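Local structure of alcohol dehydrogenase YqhD (4QGS) at residues A[212-217]-A[316-321]; A[13-18]-A[267-272]. The protein reduces a broad range of short-chain aldehydes, including butanal, propanal and toxic acrolein and malondialdehyde, to alcohols with NADPH, using a catalytic zinc ion. One frame throughout, in Å; residues are numbered along the deposited sequence.

Along the chain the four segments alternate: 13-18, 212-217, 267-272, 316-321. The centres of contact 1 and contact 2 lie about 17 Å apart, and the loops 212-217 and 267-272 pack directly on each other, with Gln213 OE1 3.2 Å from Gly268 CA. Contact 1 lies within the helical C-terminal half, whereas contact 2 lays the N-terminal residues, ahead of edge strand 22-25 of the parallel nucleotide-domain sheet, over a turn of that half. Helix 222-244 is touched by residues of both contacts. The two contacts are thus joined through loops next to zinc-binding helices: 212-217 follows helix 196-211 with Asp205 and His209, and 267-272 precedes helix 276-288 with His278.

Contact 1. Residues A[212-217]-A[316-321]; sequences EQYVTK and LQYAER
Tyr214 and Gln317 touch without bonding to each other, yet both hydrogen-bond to the same oxygen, Glu229 OE2 on helix 222-244, while Arg321 NH1 forms a salt bridge to the other oxygen, OE1, so that three polar groups of the two segments converge on one carboxylate, whose ionised form the arginine would probably favour. Tyr214 sends its ring over to helix 312-323 with CG anti to the backbone N (chi1 164°), and its OH comes to rest 3.6 Å from Gln317 CG. The Gln317 chain runs out extended beside this hydroxyl, its amide plane 84° from the phenol ring and NE2 near the ring's plane at the edge. On the other flank, Tyr214 CE2 meets Tyr318 CB at 3.9 Å; Tyr318 CD1 lies in the plane of the Tyr214 ring, so the two phenols meet along their edges and do not stack. Val215, centre of an inverse gamma turn, adds CG2 at 4.2 Å from Tyr318 CD1, extending the apolar patch. A phenylalanine in place of Tyr214 would probably leave Glu229 OE2 with one partner fewer and the carboxylate less firmly fixed. The contact joins the loop between helices 196-211 and 222-244 to helix 312-323, with the Tyr214 ring against Ala228 and Leu232 of helix 222-244 and the Tyr318 hydroxyl bonded to Thr341 of helix 330-347.

Contact 2. Residues A[13-18]-A[267-272]; sequences NNFNLH and IGAGVP
Phe15 lies over Ala269, a corner residue of the type II beta turn Gly268-Val271, with a face of its ring turned to the methyl group. This is a CH-pi contact: Ala269 CB sits 3.8 Å from the centroid of the Phe15 ring and 21° off the ring normal. The methyl is displaced toward the rim, so that its closest ring atom is Phe15 CD1. Phe15 reaches this position with CG between its backbone N and carbonyl carbon (chi1 63°), which folds the ring down on the turn; Phe15 CB then stands 3.5 Å from Gly270 N, and Phe15 CD2 comes to 3.7 Å from Gly270 CA. Leu17, two residues on and likewise directed toward the turn, brings CD2 to 4.3 Å from Ala269 CB, so the methyl is met by two apolar side chains. Gly270 has the positive phi (82°) usual at the third position of a type II turn, and its lack of a side chain matters here too, since a beta carbon would clash with Phe15 CD2 and crowd Asn13 O. The carbonyl O of Ala269 accepts a hydrogen bond from Gln224 NE2 of helix 222-244. The patch lays the first modelled residues, at the protein surface, against a turn of the helical half. Past the ring, the backbones join directly: Asn13 N donates to Gly270 O at 3.2 Å.

Contact 1. Residues A[212-217]-A[316-321]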
# COMPACT_ATOMS: atom_id res chain seq x y z
N GLU A 212 0.35 -7.51 -9.42
CA GLU A 212 -1.03 -7.92 -9.14
C GLU A 212 -1.97 -7.39 -10.23
O GLU A 212 -3.07 -7.90 -10.40
CB GLU A 212 -1.51 -7.40 -7.79
CG GLU A 212 -0.81 -8.02 -6.58
CD GLU A 212 -1.43 -9.34 -6.11
OE1 GLU A 212 -1.90 -10.15 -6.96
OE2 GLU A 212 -1.44 -9.57 -4.89
N GLN A 213 -1.50 -6.36 -10.92
CA GLN A 213 -2.30 -5.67 -11.94
C GLN A 213 -1.72 -5.81 -13.34
O GLN A 213 -2.19 -5.16 -14.29
CB GLN A 213 -2.42 -4.19 -11.57
CG GLN A 213 -3.02 -3.94 -10.18
CD GLN A 213 -2.94 -2.48 -9.77
OE1 GLN A 213 -3.81 -1.68 -10.11
NE2 GLN A 213 -1.92 -2.12 -9.00
N TYR A 214 -0.70 -6.65 -13.49
CA TYR A 214 0.01 -6.74 -14.76
C TYR A 214 0.30 -8.20 -15.16
O TYR A 214 0.12 -8.56 -16.31
CB TYR A 214 1.31 -5.92 -14.70
CG TYR A 214 2.30 -6.23 -15.80
CD1 TYR A 214 2.05 -5.86 -17.12
CD2 TYR A 214 3.49 -6.91 -15.52
CE1 TYR A 214 2.96 -6.15 -18.13
CE2 TYR A 214 4.40 -7.21 -16.52
CZ TYR A 214 4.12 -6.83 -17.83
OH TYR A 214 5.02 -7.13 -18.82
N VAL A 215 0.73 -9.03 -14.22
CA VAL A 215 1.01 -10.41 -14.58
C VAL A 215 -0.29 -11.19 -14.41
O VAL A 215 -0.53 -11.88 -13.41
CB VAL A 215 2.15 -11.01 -13.74
CG1 VAL A 215 2.47 -12.42 -14.24
CG2 VAL A 215 3.37 -10.12 -13.87
N THR A 216 -1.15 -11.04 -15.41
CA THR A 216 -2.51 -11.53 -15.33
C THR A 216 -2.92 -12.18 -16.66
O THR A 216 -2.57 -13.33 -16.92
CB THR A 216 -3.50 -10.39 -14.98
OG1 THR A 216 -3.32 -9.31 -15.91
CG2 THR A 216 -3.24 -9.88 -13.57
N LYS A 217 -3.63 -11.42 -17.49
CA LYS A 217 -4.09 -11.90 -18.79
C LYS A 217 -3.90 -10.80 -19.82
O LYS A 217 -4.16 -9.64 -19.52
CB LYS A 217 -5.57 -12.31 -18.76
CG LYS A 217 -5.85 -13.62 -18.07
CD LYS A 217 -7.35 -13.87 -17.96
CE LYS A 217 -8.08 -12.70 -17.31
NZ LYS A 217 -9.53 -12.97 -17.14
N LEU A 316 5.40 -14.53 -19.83
CA LEU A 316 6.40 -14.45 -20.89
C LEU A 316 6.70 -13.00 -21.27
O LEU A 316 7.84 -12.64 -21.59
CB LEU A 316 5.92 -15.23 -22.13
CG LEU A 316 5.87 -16.74 -21.93
CD1 LEU A 316 5.10 -17.38 -23.09
CD2 LEU A 316 7.26 -17.31 -21.84
N GLN A 317 5.67 -12.16 -21.26
CA GLN A 317 5.86 -10.74 -21.56
C GLN A 317 6.71 -10.10 -20.47
O GLN A 317 7.63 -9.33 -20.75
CB GLN A 317 4.52 -10.01 -21.70
CG GLN A 317 4.68 -8.53 -22.11
CD GLN A 317 3.37 -7.88 -22.53
OE1 GLN A 317 2.43 -8.56 -22.94
NE2 GLN A 317 3.30 -6.56 -22.41
N TYR A 318 6.40 -10.43 -19.22
CA TYR A 318 7.15 -9.96 -18.07
C TYR A 318 8.61 -10.39 -18.17
O TYR A 318 9.52 -9.59 -17.96
CB TYR A 318 6.48 -10.50 -16.79
CG TYR A 318 7.26 -10.42 -15.49
CD1 TYR A 318 7.38 -9.22 -14.81
CD2 TYR A 318 7.80 -11.56 -14.91
CE1 TYR A 318 8.05 -9.14 -13.59
CE2 TYR A 318 8.48 -11.50 -13.69
CZ TYR A 318 8.61 -10.28 -13.04
OH TYR A 318 9.27 -10.21 -11.83
N ALA A 319 8.83 -11.65 -18.55
CA ALA A 319 10.18 -12.19 -18.64
C ALA A 319 11.01 -11.42 -19.67
O ALA A 319 12.16 -11.08 -19.42
CB ALA A 319 10.15 -13.66 -18.99
N GLU A 320 10.40 -11.14 -20.82
CA GLU A 320 11.08 -10.41 -21.88
C GLU A 320 11.25 -8.92 -21.56
O GLU A 320 12.36 -8.38 -21.65
CB GLU A 320 10.31 -10.60 -23.19
CG GLU A 320 10.95 -9.95 -24.39
CD GLU A 320 10.25 -10.33 -25.68
OE1 GLU A 320 10.02 -11.54 -25.90
OE2 GLU A 320 9.92 -9.43 -26.47
N ARG A 321 10.16 -8.26 -21.18
CA ARG A 321 10.15 -6.80 -21.02
C ARG A 321 10.86 -6.33 -19.76
O ARG A 321 11.48 -5.27 -19.76
CB ARG A 321 8.71 -6.27 -21.01
CG ARG A 321 7.94 -6.44 -22.33
CD ARG A 321 8.19 -5.30 -23.28
NE ARG A 321 7.48 -5.49 -24.55
CZ ARG A 321 6.26 -5.03 -24.81
NH1 ARG A 321 5.60 -4.34 -23.89
NH2 ARG A 321 5.70 -5.25 -26.00

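Contact 2. Residues A[13-18]-A[267-272]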
# COMPACT_ATOMS: atom_id res chain seq x y z
N ASN A 13 -10.23 -2.89 -21.53
CA ASN A 13 -11.66 -2.72 -21.31
C ASN A 13 -11.99 -1.33 -20.79
O ASN A 13 -11.13 -0.45 -20.75
CB ASN A 13 -12.19 -3.79 -20.35
CG ASN A 13 -13.66 -4.10 -20.57
OD1 ASN A 13 -14.19 -3.93 -21.67
ND2 ASN A 13 -14.33 -4.56 -19.52
N ASN A 14 -13.25 -1.14 -20.38
CA ASN A 14 -13.72 0.16 -19.90
C ASN A 14 -13.28 0.46 -18.49
O ASN A 14 -13.08 -0.46 -17.69
CB ASN A 14 -15.24 0.21 -19.97
CG ASN A 14 -15.75 0.33 -21.38
OD1 ASN A 14 -15.06 -0.06 -22.33
ND2 ASN A 14 -16.94 0.88 -21.54
N PHE A 15 -13.13 1.74 -18.17
CA PHE A 15 -12.75 2.10 -16.81
C PHE A 15 -13.13 3.52 -16.42
O PHE A 15 -13.47 4.37 -17.26
CB PHE A 15 -11.24 1.88 -16.61
CG PHE A 15 -10.36 2.74 -17.48
CD1 PHE A 15 -10.06 4.04 -17.11
CD2 PHE A 15 -9.80 2.23 -18.64
CE1 PHE A 15 -9.23 4.83 -17.90
CE2 PHE A 15 -8.96 3.01 -19.43
CZ PHE A 15 -8.67 4.31 -19.05
N ASN A 16 -13.10 3.75 -15.12
CA ASN A 16 -13.44 5.01 -14.48
C ASN A 16 -12.25 5.36 -13.60
O ASN A 16 -12.03 4.71 -12.57
CB ASN A 16 -14.74 4.84 -13.68
CG ASN A 16 -15.17 6.10 -12.95
OD1 ASN A 16 -14.37 7.00 -12.68
ND2 ASN A 16 -16.45 6.15 -12.59
N LEU A 17 -11.46 6.34 -14.02
CA LEU A 17 -10.19 6.65 -13.35
C LEU A 17 -10.24 8.05 -12.76
O LEU A 17 -10.53 9.02 -13.45
CB LEU A 17 -9.02 6.52 -14.33
CG LEU A 17 -7.62 6.96 -13.86
CD1 LEU A 17 -7.17 6.12 -12.67
CD2 LEU A 17 -6.63 6.85 -15.01
N HIS A 18 -9.94 8.16 -11.47
CA HIS A 18 -9.97 9.46 -10.82
C HIS A 18 -8.85 9.55 -9.80
O HIS A 18 -8.80 8.76 -8.86
CB HIS A 18 -11.32 9.70 -10.15
CG HIS A 18 -11.50 11.09 -9.62
ND1 HIS A 18 -12.11 11.34 -8.41
CD2 HIS A 18 -11.14 12.29 -10.12
CE1 HIS A 18 -12.11 12.64 -8.19
NE2 HIS A 18 -11.54 13.24 -9.22
N ILE A 267 -2.07 2.25 -13.68
CA ILE A 267 -1.68 0.95 -14.21
C ILE A 267 -2.76 -0.12 -14.08
O ILE A 267 -2.71 -1.14 -14.77
CB ILE A 267 -0.39 0.43 -13.56
CG1 ILE A 267 -0.53 0.44 -12.04
CG2 ILE A 267 0.79 1.28 -14.00
CD1 ILE A 267 0.52 -0.40 -11.36
N GLY A 268 -3.74 0.10 -13.21
CA GLY A 268 -4.79 -0.88 -13.01
C GLY A 268 -6.08 -0.56 -13.75
O GLY A 268 -6.98 -1.38 -13.79
N ALA A 269 -6.16 0.64 -14.32
CA ALA A 269 -7.40 1.07 -14.96
C ALA A 269 -7.62 0.31 -16.25
O ALA A 269 -6.82 0.41 -17.18
CB ALA A 269 -7.37 2.58 -15.22
N GLY A 270 -8.69 -0.47 -16.28
CA GLY A 270 -9.09 -1.18 -17.48
C GLY A 270 -8.39 -2.49 -17.77
O GLY A 270 -8.45 -2.99 -18.91
N VAL A 271 -7.73 -3.07 -16.77
CA VAL A 271 -7.03 -4.33 -16.95
C VAL A 271 -7.42 -5.32 -15.85
O VAL A 271 -7.89 -4.92 -14.78
CB VAL A 271 -5.51 -4.13 -16.96
CG1 VAL A 271 -5.10 -3.26 -18.16
CG2 VAL A 271 -5.04 -3.49 -15.68
N PRO A 272 -7.24 -6.63 -16.11
CA PRO A 272 -7.59 -7.63 -15.10
C PRO A 272 -6.72 -7.46 -13.88
O PRO A 272 -5.57 -7.03 -13.99
CB PRO A 272 -7.29 -8.97 -15.79
CG PRO A 272 -7.26 -8.65 -17.25
CD PRO A 272 -6.75 -7.25 -17.35